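Lin2004 protein (Listeria innocua, PDB 2HUJ) is of unknown function but represents a bacterial protein family whose members adopt a four-helical bundle fold. Local coordinates at residues Leu31-Asn36 / Asp117-Thr122. Residues are numbered along the deposited sequence; the frame is centred on the assembly and turned at random.
Sequences LQNEKN and DHYQST
Asn33 and Glu34 on helix 16-45 reach across to Tyr119 and Thr122 on helix 112-137, mainly through polar groups; segments 31-36 and 117-122 run nearly antiparallel, 164° between their directions. Asn33 makes the central hydrogen bond, its ND2 donating to the backbone O of Tyr119 over 3.0 Å. The bond is almost straight, 168° at the hydrogen, and the acceptor lies close to the amide plane of the asparagine. With CG anti to the backbone N (chi1 -172°), the short side chain extends across the interface. An amide suits this buried place because its other end is used as well: OD1 accepts a hydrogen bond from a water 2.7 Å away, and the same water donates to Thr122 OG1. That hydroxyl is held chiefly by the backbone O of Ala94.

The second direct hydrogen bond runs from Tyr119 OH to Glu34 OE1, 2.8 Å, meeting it on the syn side. Tyrosine suits its place because its long, flat side chain carries the hydroxyl across to helix 16-45. The flexible, partly exposed chain of Glu34, bent at its second torsion, brings the carboxylate to the ring edge, the two planes almost perpendicular. Lys123 NZ also hydrogen-bonds to this phenol oxygen, and its positive charge would favour a carboxylate nearby.

Van der Waals contacts fill in between these bonds. The methyl CG2 of Thr122 lies 3.7 Å from Asn33 CG, while Asn33 ND2 lies obliquely to the Tyr119 ring, 3.3 Å from CD1. Threonine thus offers both a methyl for the amide and a hydroxyl for polar partners.

Within the four-helix bundle, Tyr119 also stacks on Trp37 of helix 16-45; helix 88-104 meets the contact at Thr122, and helix 52-81 packs against the neighbouring Gln32 and Asn36.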
loop_
_atom_site.group_PDB
_atom_site.type_symbol
_atom_site.label_atom_id
_atom_site.label_comp_id
_atom_site.label_asym_id
_atom_site.label_seq_id
_atom_site.Cartn_x
_atom_site.Cartn_y
_atom_site.Cartn_z
ATOM N N LEU A 31 -0.949 1.139 6.115
ATOM C CA LEU A 31 -0.110 0.592 7.173
ATOM C C LEU A 31 0.984 -0.339 6.643
ATOM O O LEU A 31 2.152 -0.272 7.088
ATOM C CB LEU A 31 -0.978 -0.137 8.221
ATOM C CG LEU A 31 -0.301 -0.421 9.553
ATOM C CD1 LEU A 31 -0.065 0.916 10.310
ATOM C CD2 LEU A 31 -1.116 -1.382 10.420
ATOM N N GLN A 32 0.629 -1.185 5.680
ATOM C CA GLN A 32 1.627 -2.023 5.032
ATOM C C GLN A 32 2.724 -1.185 4.398
ATOM O O GLN A 32 3.915 -1.518 4.486
ATOM C CB GLN A 32 0.988 -2.950 3.993
ATOM C CG GLN A 32 1.983 -3.866 3.281
ATOM C CD GLN A 32 2.679 -4.853 4.222
ATOM O OE1 GLN A 32 2.008 -5.619 4.872
ATOM N NE2 GLN A 32 4.033 -4.819 4.300
ATOM N N ASN A 33 2.310 -0.136 3.712
ATOM C CA ASN A 33 3.248 0.750 3.017
ATOM C C ASN A 33 4.244 1.326 4.037
ATOM O O ASN A 33 5.455 1.359 3.788
ATOM C CB ASN A 33 2.459 1.826 2.281
ATOM C CG ASN A 33 3.350 2.679 1.372
ATOM O OD1 ASN A 33 4.154 2.127 0.596
ATOM N ND2 ASN A 33 3.228 3.985 1.469
ATOM N N GLU A 34 3.722 1.757 5.188
ATOM C CA GLU A 34 4.542 2.242 6.302
ATOM C C GLU A 34 5.499 1.182 6.843
ATOM O O GLU A 34 6.641 1.481 7.123
ATOM C CB GLU A 34 3.678 2.771 7.461
ATOM C CG GLU A 34 2.818 3.943 7.171
ATOM C CD GLU A 34 3.577 5.174 6.705
ATOM O OE1 GLU A 34 4.774 5.324 7.016
ATOM O OE2 GLU A 34 2.935 6.011 6.042
ATOM N N LYS A 35 5.024 -0.057 6.969
ATOM C CA LYS A 35 5.847 -1.169 7.418
ATOM C C LYS A 35 7.028 -1.361 6.476
ATOM O O LYS A 35 8.164 -1.549 6.952
ATOM C CB LYS A 35 5.057 -2.471 7.487
ATOM C CG LYS A 35 4.059 -2.594 8.598
ATOM C CD LYS A 35 3.449 -4.001 8.552
ATOM C CE LYS A 35 2.260 -4.177 9.470
ATOM N NZ LYS A 35 1.702 -5.573 9.322
ATOM N N ASN A 36 6.776 -1.284 5.166
ATOM C CA ASN A 36 7.848 -1.438 4.173
ATOM C C ASN A 36 8.921 -0.407 4.389
ATOM O O ASN A 36 10.127 -0.699 4.383
ATOM C CB ASN A 36 7.310 -1.284 2.747
ATOM C CG ASN A 36 6.315 -2.389 2.335
ATOM O OD1 ASN A 36 6.037 -3.338 3.075
ATOM N ND2 ASN A 36 5.783 -2.232 1.122
ATOM N N ASP A 117 10.419 7.470 -3.482
ATOM C CA ASP A 117 9.425 7.885 -4.468
ATOM C C ASP A 117 8.276 6.902 -4.572
ATOM O O ASP A 117 7.128 7.307 -4.730
ATOM C CB ASP A 117 10.053 8.132 -5.836
ATOM C CG ASP A 117 10.911 9.404 -5.896
ATOM O OD1 ASP A 117 10.875 10.290 -4.996
ATOM O OD2 ASP A 117 11.649 9.539 -6.902
ATOM N N HIS A 118 8.602 5.613 -4.466
ATOM C CA HIS A 118 7.568 4.548 -4.431
ATOM C C HIS A 118 6.738 4.584 -3.178
ATOM O O HIS A 118 5.495 4.453 -3.230
ATOM C CB HIS A 118 8.214 3.214 -4.656
ATOM C CG HIS A 118 8.581 2.999 -6.085
ATOM N ND1 HIS A 118 9.635 3.667 -6.680
ATOM C CD2 HIS A 118 7.940 2.336 -7.085
ATOM C CE1 HIS A 118 9.685 3.348 -7.968
ATOM N NE2 HIS A 118 8.669 2.541 -8.239
ATOM N N TYR A 119 7.409 4.730 -2.041
ATOM C CA TYR A 119 6.704 4.841 -0.758
ATOM C C TYR A 119 5.753 6.039 -0.772
ATOM O O TYR A 119 4.578 5.934 -0.392
ATOM C CB TYR A 119 7.731 4.982 0.393
ATOM C CG TYR A 119 7.174 5.577 1.689
ATOM C CD1 TYR A 119 6.252 4.875 2.472
ATOM C CD2 TYR A 119 7.602 6.808 2.144
ATOM C CE1 TYR A 119 5.769 5.416 3.663
ATOM C CE2 TYR A 119 7.119 7.350 3.313
ATOM C CZ TYR A 119 6.186 6.649 4.060
ATOM O OH TYR A 119 5.728 7.229 5.216
ATOM N N GLN A 120 6.246 7.195 -1.197
ATOM C CA GLN A 120 5.428 8.416 -1.141
ATOM C C GLN A 120 4.278 8.394 -2.139
ATOM O O GLN A 120 3.171 8.852 -1.826
ATOM C CB GLN A 120 6.293 9.653 -1.362
ATOM C CG GLN A 120 7.192 9.917 -0.171
ATOM C CD GLN A 120 7.923 11.241 -0.180
ATOM O OE1 GLN A 120 8.440 11.702 -1.215
ATOM N NE2 GLN A 120 8.043 11.840 1.015
ATOM N N SER A 121 4.523 7.859 -3.332
ATOM C CA SER A 121 3.485 7.790 -4.357
ATOM C C SER A 121 2.282 7.001 -3.820
ATOM O O SER A 121 1.136 7.436 -3.920
ATOM C CB SER A 121 4.026 7.136 -5.633
ATOM O OG SER A 121 2.996 6.981 -6.592
ATOM N N THR A 122 2.539 5.825 -3.261
ATOM C CA THR A 122 1.480 5.046 -2.641
ATOM C C THR A 122 0.778 5.766 -1.523
ATOM O O THR A 122 -0.462 5.768 -1.444
ATOM C CB THR A 122 2.039 3.704 -2.131
ATOM O OG1 THR A 122 2.515 2.960 -3.260
ATOM C CG2 THR A 122 0.951 2.914 -1.451
HETATM O O HOH W 1 5.051 1.652 -1.877
#